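Local coordinates for protein ATP-dependent RNA helicase HrpB (PDB 6EUD) that hydrolyses ATP to ADP and phosphate as a DExH-box NTPase of the RNA helicase type, and binds single-stranded RNA, at residues 644-652 against 745-753; 710-718 against 800-808. All coordinates share one frame; numbering follows the deposited sequence.

Both contacts lie in the C-terminal part of the chain, away from the nucleotide-binding residues. Following the chain from the N terminus, helix 631-646 ends in the turn 647-650, which contact 1 fastens to the hairpin 745-753, closing a loop of 92 residues. Within that loop lies the hairpin 710-718, which contact 2 joins to the modelled C-terminal end, 800-808, closing a second loop of 81 residues. The segments alternate, so the two loops cross. Hairpins 710-718 and 745-753 belong to one mixed sheet, so a preceding helix end and the C-terminal tail are tied to the same sheet. The contact centres are about 24 Å apart, yet Leu-753 CD1 packs 4.1 Å from Tyr-710 CD1.

Contact 1. Residues 644-652 against 745-753; sequences AKWLPEYDW and TIAQGRVPL
Arg-750 reaches across to Glu-649 and grips its carboxylate end-on with two nitrogens: NH2 lies 2.7 Å from OE1, and NH1 gives an almost straight bond of 2.9 Å (173°) to the syn lone pair of OE2. The two flat groups are nearly coplanar, 28° apart. NH1 also donates to Trp-646 O at 2.9 Å, in the carbonyl plane and on a lone pair, so the guanidinium is fixed both by a charge and by the carbonyl at the helix's last turn. An arginine suits this place because its extended chain ends in several N-H groups lying in one plane. The CB of Glu-649 already points toward the hairpin; with CG between backbone N and carbonyl carbon (chi1 61°), the bend at chi2 brings the carboxylate to the end of the straight Arg-750 chain. Beside the salt bridge, Gln-748 NE2 donates to Tyr-650 OH at 2.9 Å, the hydroxyl oxygen near the amide plane and the amide steep to the phenol ring.

Inward, Leu-647 CD2 lies against Arg-750 NH1, the Gln-748 amide carbon and the Ala-747 methyl, a step from the polar end to the apolar one. There the wide indole of Trp-646 can reach two residues at once: Val-751 CG2 sits over one face, 3.8 Å from the five-membered ring's centroid in a CH-pi contact, while CZ3 meets Ile-746 CD1 at 4.0 Å. A serine in place of Trp-646 would probably strip Val-751 CG2 of its aromatic partner and open a gap beside Ile-746.

Helix 696-705 backs the joint, with Met-698 and Arg-701 touching Tyr-650. The type I turn 647-650 thus docks on a beta hairpin whose type I' turn spans Ala-747 to Arg-750, with a classic beta bulge where Arg-750 and Val-751 both face Ile-746.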
ATOM      1  N   ALA A 644      13.507 -28.316  -2.669  1.00 32.72           N
ATOM      2  CA  ALA A 644      12.978 -27.044  -3.159  1.00 31.65           C
ATOM      3  C   ALA A 644      14.112 -26.158  -3.689  1.00 35.01           C
ATOM      4  O   ALA A 644      13.884 -25.324  -4.568  1.00 42.20           O
ATOM      5  CB  ALA A 644      12.190 -26.324  -2.073  1.00 23.95           C
ATOM      6  N   LYS A 645      15.326 -26.345  -3.166  1.00 33.81           N
ATOM      7  CA  LYS A 645      16.495 -25.629  -3.687  1.00 35.05           C
ATOM      8  C   LYS A 645      17.044 -26.273  -4.956  1.00 35.86           C
ATOM      9  O   LYS A 645      17.330 -25.596  -5.922  1.00 43.94           O
ATOM     10  CB  LYS A 645      17.615 -25.576  -2.650  1.00 38.45           C
ATOM     11  CG  LYS A 645      17.302 -24.767  -1.435  1.00 42.62           C
ATOM     12  CD  LYS A 645      18.532 -24.619  -0.554  1.00 41.11           C
ATOM     13  CE  LYS A 645      19.148 -25.956  -0.179  1.00 37.52           C
ATOM     14  NZ  LYS A 645      20.337 -25.740   0.689  1.00 26.43           N
ATOM     15  N   TRP A 646      17.203 -27.591  -4.939  1.00 33.89           N
ATOM     16  CA  TRP A 646      17.950 -28.277  -5.989  1.00 34.26           C
ATOM     17  C   TRP A 646      17.053 -28.745  -7.132  1.00 33.40           C
ATOM     18  O   TRP A 646      17.525 -28.901  -8.257  1.00 34.62           O
ATOM     19  CB  TRP A 646      18.700 -29.480  -5.409  1.00 31.28           C
ATOM     20  CG  TRP A 646      19.571 -29.137  -4.254  1.00 30.69           C
ATOM     21  CD1 TRP A 646      20.145 -27.923  -3.984  1.00 29.07           C
ATOM     22  CD2 TRP A 646      19.958 -30.017  -3.187  1.00 30.79           C
ATOM     23  NE1 TRP A 646      20.870 -28.003  -2.818  1.00 32.48           N
ATOM     24  CE2 TRP A 646      20.773 -29.269  -2.313  1.00 31.63           C
ATOM     25  CE3 TRP A 646      19.694 -31.352  -2.893  1.00 31.51           C
ATOM     26  CZ2 TRP A 646      21.320 -29.823  -1.161  1.00 30.40           C
ATOM     27  CZ3 TRP A 646      20.249 -31.905  -1.741  1.00 32.51           C
ATOM     28  CH2 TRP A 646      21.045 -31.136  -0.892  1.00 30.76           C
ATOM     29  N   LEU A 647      15.774 -28.983  -6.826  1.00 32.11           N
ATOM     30  CA  LEU A 647      14.787 -29.393  -7.823  1.00 35.33           C
ATOM     31  C   LEU A 647      13.591 -28.432  -7.822  1.00 39.09           C
ATOM     32  O   LEU A 647      12.452 -28.851  -7.592  1.00 39.38           O
ATOM     33  CB  LEU A 647      14.322 -30.835  -7.570  1.00 32.12           C
ATOM     34  CG  LEU A 647      15.423 -31.916  -7.550  1.00 33.60           C
ATOM     35  CD1 LEU A 647      14.872 -33.313  -7.298  1.00 32.77           C
ATOM     36  CD2 LEU A 647      16.212 -31.912  -8.831  1.00 29.18           C
ATOM     37  N   PRO A 648      13.848 -27.137  -8.088  1.00 34.67           N
ATOM     38  CA  PRO A 648      12.803 -26.115  -7.921  1.00 35.52           C
ATOM     39  C   PRO A 648      11.766 -26.152  -9.049  1.00 38.32           C
ATOM     40  O   PRO A 648      10.773 -25.449  -8.966  1.00 38.98           O
ATOM     41  CB  PRO A 648      13.588 -24.808  -7.982  1.00 33.60           C
ATOM     42  CG  PRO A 648      14.697 -25.134  -9.007  1.00 31.32           C
ATOM     43  CD  PRO A 648      15.076 -26.574  -8.688  1.00 31.74           C
ATOM     44  N   GLU A 649      11.984 -26.940 -10.097  1.00 36.36           N
ATOM     45  CA  GLU A 649      10.958 -27.021 -11.138  1.00 37.12           C
ATOM     46  C   GLU A 649       9.726 -27.792 -10.649  1.00 38.34           C
ATOM     47  O   GLU A 649       8.704 -27.797 -11.317  1.00 38.01           O
ATOM     48  CB  GLU A 649      11.503 -27.655 -12.425  1.00 35.03           C
ATOM     49  CG  GLU A 649      11.995 -29.063 -12.270  1.00 36.14           C
ATOM     50  CD  GLU A 649      13.491 -29.133 -11.982  1.00 39.48           C
ATOM     51  OE1 GLU A 649      14.189 -29.898 -12.683  1.00 44.49           O
ATOM     52  OE2 GLU A 649      13.962 -28.448 -11.052  1.00 37.13           O
ATOM     53  N   TYR A 650       9.809 -28.430  -9.483  1.00 38.34           N
ATOM     54  CA  TYR A 650       8.644 -29.140  -8.944  1.00 39.04           C
ATOM     55  C   TYR A 650       8.016 -28.386  -7.778  1.00 44.30           C
ATOM     56  O   TYR A 650       8.646 -27.505  -7.187  1.00 45.55           O
ATOM     57  CB  TYR A 650       9.030 -30.548  -8.501  1.00 35.04           C
ATOM     58  CG  TYR A 650       9.734 -31.311  -9.580  1.00 41.03           C
ATOM     59  CD1 TYR A 650       9.040 -31.791 -10.676  1.00 41.79           C
ATOM     60  CD2 TYR A 650      11.104 -31.536  -9.516  1.00 37.45           C
ATOM     61  CE1 TYR A 650       9.682 -32.489 -11.658  1.00 42.15           C
ATOM     62  CE2 TYR A 650      11.746 -32.227 -10.490  1.00 32.53           C
ATOM     63  CZ  TYR A 650      11.040 -32.706 -11.563  1.00 38.16           C
ATOM     64  OH  TYR A 650      11.698 -33.395 -12.563  1.00 39.97           O
ATOM     65  N   ASP A 651       6.777 -28.735  -7.448  1.00 46.39           N
ATOM     66  CA  ASP A 651       6.065 -28.024  -6.397  1.00 53.36           C
ATOM     67  C   ASP A 651       6.232 -28.687  -5.040  1.00 49.33           C
ATOM     68  O   ASP A 651       5.342 -29.386  -4.567  1.00 56.32           O
ATOM     69  CB  ASP A 651       4.585 -27.902  -6.745  1.00 63.51           C
ATOM     70  CG  ASP A 651       4.342 -26.969  -7.913  1.00 76.77           C
ATOM     71  OD1 ASP A 651       4.953 -25.877  -7.936  1.00 80.91           O
ATOM     72  OD2 ASP A 651       3.553 -27.333  -8.811  1.00 83.23           O
ATOM     73  N   TRP A 652       7.375 -28.451  -4.408  1.00 38.97           N
ATOM     74  CA  TRP A 652       7.627 -29.015  -3.092  1.00 37.09           C
ATOM     75  C   TRP A 652       6.908 -28.169  -2.046  1.00 40.98           C
ATOM     76  O   TRP A 652       6.855 -26.946  -2.163  1.00 43.25           O
ATOM     77  CB  TRP A 652       9.140 -29.101  -2.801  1.00 30.52           C
ATOM     78  CG  TRP A 652       9.905 -29.766  -3.902  1.00 32.26           C
ATOM     79  CD1 TRP A 652      10.561 -29.147  -4.925  1.00 34.23           C
ATOM     80  CD2 TRP A 652      10.051 -31.181  -4.131  1.00 29.68           C
ATOM     81  NE1 TRP A 652      11.109 -30.080  -5.767  1.00 34.40           N
ATOM     82  CE2 TRP A 652      10.815 -31.332  -5.303  1.00 30.20           C
ATOM     83  CE3 TRP A 652       9.609 -32.325  -3.458  1.00 27.65           C
ATOM     84  CZ2 TRP A 652      11.158 -32.583  -5.815  1.00 32.87           C
ATOM     85  CZ3 TRP A 652       9.946 -33.560  -3.966  1.00 29.80           C
ATOM     86  CH2 TRP A 652      10.716 -33.682  -5.136  1.00 31.49           C
ATOM     87  N   THR A 745      26.488 -38.371  -7.073  1.00 32.42           N
ATOM     88  CA  THR A 745      25.630 -37.200  -7.105  1.00 31.67           C
ATOM     89  C   THR A 745      24.180 -37.585  -6.934  1.00 37.88           C
ATOM     90  O   THR A 745      23.785 -38.693  -7.279  1.00 36.54           O
ATOM     91  CB  THR A 745      25.737 -36.405  -8.424  1.00 44.74           C
ATOM     92  OG1 THR A 745      25.303 -37.227  -9.515  1.00 45.68           O
ATOM     93  CG2 THR A 745      27.148 -35.928  -8.660  1.00 34.01           C
ATOM     94  N   ILE A 746      23.388 -36.652  -6.412  1.00 31.64           N
ATOM     95  CA  ILE A 746      21.954 -36.835  -6.292  1.00 31.48           C
ATOM     96  C   ILE A 746      21.250 -35.677  -6.999  1.00 32.97           C
ATOM     97  O   ILE A 746      21.911 -34.883  -7.668  1.00 30.09           O
ATOM     98  CB  ILE A 746      21.524 -36.902  -4.821  1.00 31.39           C
ATOM     99  CG1 ILE A 746      21.873 -35.587  -4.118  1.00 28.21           C
ATOM    100  CG2 ILE A 746      22.203 -38.059  -4.138  1.00 28.08           C
ATOM    101  CD1 ILE A 746      21.568 -35.603  -2.647  1.00 30.90           C
ATOM    102  N   ALA A 747      19.925 -35.580  -6.836  1.00 30.23           N
ATOM    103  CA  ALA A 747      19.136 -34.465  -7.366  1.00 30.63           C
ATOM    104  C   ALA A 747      19.303 -34.316  -8.882  1.00 30.08           C
ATOM    105  O   ALA A 747      19.725 -33.272  -9.363  1.00 34.59           O
ATOM    106  CB  ALA A 747      19.516 -33.151  -6.641  1.00 30.57           C
ATOM    107  N   GLN A 748      18.981 -35.372  -9.629  1.00 30.70           N
ATOM    108  CA  GLN A 748      19.130 -35.391 -11.085  1.00 32.23           C
ATOM    109  C   GLN A 748      20.537 -35.003 -11.528  1.00 35.37           C
ATOM    110  O   GLN A 748      20.705 -34.288 -12.521  1.00 35.73           O
ATOM    111  CB  GLN A 748      18.081 -34.468 -11.740  1.00 32.63           C
ATOM    112  CG  GLN A 748      16.647 -34.899 -11.413  1.00 38.91           C
ATOM    113  CD  GLN A 748      15.574 -34.032 -12.046  1.00 43.24           C
ATOM    114  OE1 GLN A 748      15.849 -33.205 -12.919  1.00 52.35           O
ATOM    115  NE2 GLN A 748      14.337 -34.205 -11.590  1.00 42.25           N
ATOM    116  N   GLY A 749      21.549 -35.457 -10.785  1.00 36.34           N
ATOM    117  CA  GLY A 749      22.938 -35.183 -11.155  1.00 33.84           C
ATOM    118  C   GLY A 749      23.458 -33.783 -10.844  1.00 33.94           C
ATOM    119  O   GLY A 749      24.553 -33.415 -11.229  1.00 41.43           O
ATOM    120  N   ARG A 750      22.677 -33.004 -10.110  1.00 35.75           N
ATOM    121  CA  ARG A 750      22.999 -31.601  -9.864  1.00 37.05           C
ATOM    122  C   ARG A 750      23.893 -31.335  -8.647  1.00 35.56           C
ATOM    123  O   ARG A 750      24.540 -30.288  -8.555  1.00 35.22           O
ATOM    124  CB  ARG A 750      21.700 -30.811  -9.711  1.00 32.34           C
ATOM    125  CG  ARG A 750      20.894 -30.694 -10.994  1.00 33.27           C
ATOM    126  CD  ARG A 750      19.507 -30.081 -10.741  1.00 33.12           C
ATOM    127  NE  ARG A 750      18.716 -30.104 -11.969  1.00 34.82           N
ATOM    128  CZ  ARG A 750      17.448 -29.717 -12.070  1.00 37.03           C
ATOM    129  NH1 ARG A 750      16.790 -29.240 -11.013  1.00 34.85           N
ATOM    130  NH2 ARG A 750      16.837 -29.795 -13.241  1.00 34.49           N
ATOM    131  N   VAL A 751      23.911 -32.265  -7.703  1.00 31.54           N
ATOM    132  CA  VAL A 751      24.564 -32.023  -6.434  1.00 31.06           C
ATOM    133  C   VAL A 751      25.476 -33.170  -6.047  1.00 31.20           C
ATOM    134  O   VAL A 751      25.013 -34.253  -5.698  1.00 31.46           O
ATOM    135  CB  VAL A 751      23.528 -31.805  -5.306  1.00 35.04           C
ATOM    136  CG1 VAL A 751      24.235 -31.587  -3.957  1.00 29.35           C
ATOM    137  CG2 VAL A 751      22.607 -30.632  -5.641  1.00 31.22           C
ATOM    138  N   PRO A 752      26.786 -32.928  -6.070  1.00 34.02           N
ATOM    139  CA  PRO A 752      27.695 -34.003  -5.651  1.00 33.74           C
ATOM    140  C   PRO A 752      27.632 -34.203  -4.139  1.00 36.55           C
ATOM    141  O   PRO A 752      27.475 -33.234  -3.391  1.00 40.62           O
ATOM    142  CB  PRO A 752      29.070 -33.506  -6.111  1.00 34.11           C
ATOM    143  CG  PRO A 752      28.931 -31.980  -6.126  1.00 35.47           C
ATOM    144  CD  PRO A 752      27.483 -31.669  -6.394  1.00 34.46           C
ATOM    145  N   LEU A 753      27.709 -35.454  -3.700  1.00 34.04           N
ATOM    146  CA  LEU A 753      27.778 -35.758  -2.274  1.00 33.36           C
ATOM    147  C   LEU A 753      29.144 -35.404  -1.704  1.00 31.63           C
ATOM    148  O   LEU A 753      30.175 -35.680  -2.306  1.00 32.73           O
ATOM    149  CB  LEU A 753      27.468 -37.238  -2.023  1.00 30.23           C
ATOM    150  CG  LEU A 753      26.027 -37.612  -2.357  1.00 32.54           C
ATOM    151  CD1 LEU A 753      25.845 -39.075  -2.180  1.00 31.99           C
ATOM    152  CD2 LEU A 753      25.059 -36.856  -1.457  1.00 29.42           C
TER

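Contact 2. Residues 710-718 against 800-808; sequences YTVPTGSRI and ANTAPTRRT
Thr-714 and Thr-805 lie side by side with their side chains pointing the same way, and CG2 of Thr-714 rests 3.7 Å from Thr-805 O. Thr-714 sets its OG1 between the backbone N and carbonyl carbon (chi1 57°), which turns that hydroxyl to Glu-736, its hydrogen-bond partner, and gives the methyl to the tail. Threonine suits the place because one branch is polar and the other apolar. Next to this pair, Pro-713 and Pro-804 meet through their CB atoms at 3.8 Å. Proline suits the first corner of the type I turn 712-715, where Pro-713 has a phi of -54°, while Pro-804 sits in the extended tail, which lacks regular structure.

The firm bond between the segments is made by backbone: Arg-807 N donates to Thr-714 O at 2.9 Å. Beyond it, the poorly ordered chain of Arg-807 bends at chi2 and chi3, and its NE makes only a weak bond of 3.1 Å to Ser-716 OG. The stronger partner of that hydroxyl is Glu-736, and a serine is small enough to fit between the two. Gly-715 closes the turn at a positive phi of 101°, where a CB would be jammed against the carbonyl O of Thr-714; as modelled, it would also clash with Thr-808 OG1, though that residue is poorly ordered.

Glu-736 thus serves as a common anchor for Thr-714 and Ser-716. Val-712 packs on Val-732 of strand 729-733, and Pro-713 on Glu-740. The tail, which follows helix 779-789 through a loop, lies against the turn connecting antiparallel strands 709-711 and 717-721, the latter strand pairing with 729-733.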
ATOM      1  N   TYR A 710      22.490 -44.041   0.010  1.00 33.80           N
ATOM      2  CA  TYR A 710      23.172 -44.196  -1.274  1.00 31.27           C
ATOM      3  C   TYR A 710      23.815 -45.600  -1.318  1.00 35.14           C
ATOM      4  O   TYR A 710      24.429 -46.036  -0.331  1.00 34.62           O
ATOM      5  CB  TYR A 710      24.219 -43.085  -1.473  1.00 30.11           C
ATOM      6  CG  TYR A 710      24.915 -43.113  -2.826  1.00 32.02           C
ATOM      7  CD1 TYR A 710      24.349 -42.479  -3.933  1.00 29.86           C
ATOM      8  CD2 TYR A 710      26.148 -43.753  -2.990  1.00 30.71           C
ATOM      9  CE1 TYR A 710      24.976 -42.500  -5.182  1.00 33.20           C
ATOM     10  CE2 TYR A 710      26.794 -43.782  -4.233  1.00 33.83           C
ATOM     11  CZ  TYR A 710      26.201 -43.160  -5.324  1.00 37.05           C
ATOM     12  OH  TYR A 710      26.820 -43.187  -6.549  1.00 36.95           O
ATOM     13  N   THR A 711      23.651 -46.323  -2.430  1.00 35.71           N
ATOM     14  CA  THR A 711      24.319 -47.625  -2.589  1.00 35.94           C
ATOM     15  C   THR A 711      25.705 -47.441  -3.210  1.00 39.30           C
ATOM     16  O   THR A 711      25.827 -46.997  -4.352  1.00 37.30           O
ATOM     17  CB  THR A 711      23.524 -48.605  -3.476  1.00 36.09           C
ATOM     18  OG1 THR A 711      22.184 -48.721  -2.997  1.00 39.46           O
ATOM     19  CG2 THR A 711      24.195 -49.989  -3.482  1.00 35.53           C
ATOM     20  N   VAL A 712      26.744 -47.771  -2.450  1.00 41.63           N
ATOM     21  CA  VAL A 712      28.129 -47.627  -2.910  1.00 46.01           C
ATOM     22  C   VAL A 712      28.561 -48.852  -3.755  1.00 45.27           C
ATOM     23  O   VAL A 712      27.812 -49.825  -3.863  1.00 44.52           O
ATOM     24  CB  VAL A 712      29.076 -47.420  -1.701  1.00 33.27           C
ATOM     25  CG1 VAL A 712      28.854 -46.052  -1.088  1.00 32.48           C
ATOM     26  CG2 VAL A 712      28.861 -48.506  -0.674  1.00 33.45           C
ATOM     27  N   PRO A 713      29.754 -48.798  -4.380  1.00 45.68           N
ATOM     28  CA  PRO A 713      30.157 -49.929  -5.235  1.00 44.89           C
ATOM     29  C   PRO A 713      30.129 -51.323  -4.596  1.00 47.84           C
ATOM     30  O   PRO A 713      29.886 -52.287  -5.324  1.00 51.85           O
ATOM     31  CB  PRO A 713      31.579 -49.551  -5.631  1.00 46.53           C
ATOM     32  CG  PRO A 713      31.509 -48.041  -5.739  1.00 48.22           C
ATOM     33  CD  PRO A 713      30.601 -47.610  -4.613  1.00 45.95           C
ATOM     34  N   THR A 714      30.356 -51.442  -3.290  1.00 42.81           N
ATOM     35  CA  THR A 714      30.334 -52.745  -2.646  1.00 37.18           C
ATOM     36  C   THR A 714      28.924 -53.289  -2.503  1.00 43.48           C
ATOM     37  O   THR A 714      28.742 -54.469  -2.227  1.00 48.49           O
ATOM     38  CB  THR A 714      30.980 -52.701  -1.245  1.00 39.27           C
ATOM     39  OG1 THR A 714      30.307 -51.732  -0.423  1.00 40.77           O
ATOM     40  CG2 THR A 714      32.446 -52.337  -1.356  1.00 37.70           C
ATOM     41  N   GLY A 715      27.917 -52.434  -2.676  1.00 43.98           N
ATOM     42  CA  GLY A 715      26.545 -52.857  -2.458  1.00 42.76           C
ATOM     43  C   GLY A 715      26.007 -52.394  -1.108  1.00 44.30           C
ATOM     44  O   GLY A 715      24.799 -52.492  -0.845  1.00 43.20           O
ATOM     45  N   SER A 716      26.898 -51.890  -0.253  1.00 40.95           N
ATOM     46  CA  SER A 716      26.476 -51.323   1.026  1.00 42.47           C
ATOM     47  C   SER A 716      25.535 -50.133   0.814  1.00 38.84           C
ATOM     48  O   SER A 716      25.671 -49.373  -0.150  1.00 33.70           O
ATOM     49  CB  SER A 716      27.685 -50.884   1.858  1.00 42.67           C
ATOM     50  OG  SER A 716      28.434 -51.992   2.330  1.00 43.64           O
ATOM     51  N   ARG A 717      24.578 -49.983   1.722  1.00 43.41           N
ATOM     52  CA  ARG A 717      23.669 -48.846   1.685  1.00 43.14           C
ATOM     53  C   ARG A 717      24.065 -47.844   2.762  1.00 44.21           C
ATOM     54  O   ARG A 717      23.810 -48.086   3.939  1.00 45.36           O
ATOM     55  CB  ARG A 717      22.221 -49.304   1.870  1.00 43.75           C
ATOM     56  CG  ARG A 717      21.846 -50.496   0.993  1.00 49.08           C
ATOM     57  CD  ARG A 717      20.404 -50.436   0.578  1.00 58.90           C
ATOM     58  NE  ARG A 717      20.164 -49.264  -0.255  1.00 67.84           N
ATOM     59  CZ  ARG A 717      18.991 -48.649  -0.371  1.00 73.46           C
ATOM     60  NH1 ARG A 717      17.929 -49.076   0.303  1.00 76.65           N
ATOM     61  NH2 ARG A 717      18.888 -47.589  -1.153  1.00 75.78           N
ATOM     62  N   ILE A 718      24.695 -46.733   2.356  1.00 38.97           N
ATOM     63  CA  ILE A 718      25.194 -45.736   3.300  1.00 36.49           C
ATOM     64  C   ILE A 718      24.230 -44.533   3.387  1.00 38.18           C
ATOM     65  O   ILE A 718      23.770 -44.010   2.359  1.00 36.99           O
ATOM     66  CB  ILE A 718      26.605 -45.236   2.917  1.00 35.97           C
ATOM     67  CG1 ILE A 718      27.548 -46.403   2.584  1.00 36.35           C
ATOM     68  CG2 ILE A 718      27.180 -44.371   4.024  1.00 38.57           C
ATOM     69  CD1 ILE A 718      27.671 -47.444   3.683  1.00 36.07           C
ATOM     70  N   ALA A 800      40.373 -46.069  -8.489  1.00 60.18           N
ATOM     71  CA  ALA A 800      39.292 -45.711  -9.404  1.00 63.65           C
ATOM     72  C   ALA A 800      38.858 -46.866 -10.316  1.00 70.36           C
ATOM     73  O   ALA A 800      37.698 -46.911 -10.750  1.00 68.40           O
ATOM     74  CB  ALA A 800      39.705 -44.519 -10.252  1.00 61.63           C
ATOM     75  N   ASN A 801      39.784 -47.786 -10.606  1.00 73.63           N
ATOM     76  CA  ASN A 801      39.511 -48.898 -11.528  1.00 76.43           C
ATOM     77  C   ASN A 801      39.595 -50.294 -10.903  1.00 77.28           C
ATOM     78  O   ASN A 801      39.355 -51.292 -11.576  1.00 80.74           O
ATOM     79  CB  ASN A 801      40.462 -48.842 -12.725  1.00 78.55           C
ATOM     80  CG  ASN A 801      40.304 -47.575 -13.530  1.00 80.95           C
ATOM     81  OD1 ASN A 801      39.393 -47.457 -14.344  1.00 82.63           O
ATOM     82  ND2 ASN A 801      41.197 -46.619 -13.312  1.00 81.35           N
ATOM     83  N   THR A 802      39.949 -50.363  -9.627  1.00 75.59           N
ATOM     84  CA  THR A 802      39.971 -51.634  -8.916  1.00 78.33           C
ATOM     85  C   THR A 802      38.566 -52.202  -8.708  1.00 80.69           C
ATOM     86  O   THR A 802      37.681 -51.517  -8.183  1.00 77.41           O
ATOM     87  CB  THR A 802      40.658 -51.487  -7.558  1.00 78.48           C
ATOM     88  OG1 THR A 802      42.059 -51.282  -7.768  1.00 82.97           O
ATOM     89  CG2 THR A 802      40.450 -52.736  -6.711  1.00 77.24           C
ATOM     90  N   ALA A 803      38.367 -53.451  -9.125  1.00 83.89           N
ATOM     91  CA  ALA A 803      37.079 -54.118  -8.986  1.00 83.48           C
ATOM     92  C   ALA A 803      36.610 -54.125  -7.540  1.00 85.23           C
ATOM     93  O   ALA A 803      37.331 -54.586  -6.650  1.00 82.66           O
ATOM     94  CB  ALA A 803      37.159 -55.534  -9.512  1.00 82.10           C
ATOM     95  N   PRO A 804      35.399 -53.597  -7.301  1.00 90.00           N
ATOM     96  CA  PRO A 804      34.811 -53.593  -5.960  1.00 93.48           C
ATOM     97  C   PRO A 804      34.541 -55.003  -5.455  1.00 99.92           C
ATOM     98  O   PRO A 804      34.028 -55.833  -6.208  1.00101.02           O
ATOM     99  CB  PRO A 804      33.502 -52.817  -6.153  1.00 89.12           C
ATOM    100  CG  PRO A 804      33.186 -52.953  -7.585  1.00 87.69           C
ATOM    101  CD  PRO A 804      34.512 -52.957  -8.287  1.00 88.41           C
ATOM    102  N   THR A 805      34.908 -55.271  -4.205  1.00105.01           N
ATOM    103  CA  THR A 805      34.562 -56.534  -3.563  1.00110.07           C
ATOM    104  C   THR A 805      33.052 -56.574  -3.341  1.00112.75           C
ATOM    105  O   THR A 805      32.533 -55.888  -2.456  1.00111.04           O
ATOM    106  CB  THR A 805      35.293 -56.722  -2.213  1.00108.71           C
ATOM    107  OG1 THR A 805      34.936 -55.662  -1.316  1.00107.74           O
ATOM    108  CG2 THR A 805      36.803 -56.737  -2.413  1.00107.94           C
ATOM    109  N   ARG A 806      32.352 -57.363  -4.154  1.00117.02           N
ATOM    110  CA  ARG A 806      30.892 -57.449  -4.076  1.00117.44           C
ATOM    111  C   ARG A 806      30.428 -58.026  -2.730  1.00124.72           C
ATOM    112  O   ARG A 806      30.640 -59.209  -2.449  1.00132.25           O
ATOM    113  CB  ARG A 806      30.341 -58.294  -5.237  1.00117.91           C
ATOM    114  CG  ARG A 806      28.967 -57.855  -5.724  1.00116.47           C
ATOM    115  CD  ARG A 806      28.850 -56.344  -5.691  1.00117.63           C
ATOM    116  NE  ARG A 806      27.467 -55.879  -5.734  1.00121.99           N
ATOM    117  CZ  ARG A 806      27.117 -54.595  -5.765  1.00124.12           C
ATOM    118  NH1 ARG A 806      28.052 -53.652  -5.754  1.00125.30           N
ATOM    119  NH2 ARG A 806      25.836 -54.247  -5.801  1.00125.13           N
ATOM    120  N   ARG A 807      29.809 -57.183  -1.899  1.00123.02           N
ATOM    121  CA  ARG A 807      29.301 -57.605  -0.592  1.00119.93           C
ATOM    122  C   ARG A 807      28.059 -58.482  -0.745  1.00118.02           C
ATOM    123  O   ARG A 807      27.897 -59.495  -0.055  1.00118.00           O
ATOM    124  CB  ARG A 807      28.969 -56.389   0.284  1.00114.54           C
ATOM    125  CG  ARG A 807      29.799 -56.271   1.563  1.00115.16           C
ATOM    126  CD  ARG A 807      28.937 -55.839   2.742  1.00117.37           C
ATOM    127  NE  ARG A 807      27.814 -55.011   2.308  1.00120.02           N
ATOM    128  CZ  ARG A 807      26.557 -55.183   2.707  1.00121.42           C
ATOM    129  NH1 ARG A 807      26.259 -56.154   3.562  1.00124.05           N
ATOM    130  NH2 ARG A 807      25.595 -54.384   2.259  1.00119.02           N
ATOM    131  N   THR A 808      27.185 -58.082  -1.663  1.00116.38           N
ATOM    132  CA  THR A 808      25.917 -58.765  -1.892  1.00117.78           C
ATOM    133  C   THR A 808      26.016 -59.751  -3.060  1.00119.54           C
ATOM    134  O   THR A 808      25.246 -59.686  -4.018  1.00118.76           O
ATOM    135  CB  THR A 808      24.780 -57.743  -2.150  1.00120.64           C
ATOM    136  OG1 THR A 808      25.238 -56.738  -3.064  1.00119.42           O
ATOM    137  CG2 THR A 808      24.355 -57.067  -0.845  1.00118.31           C
TER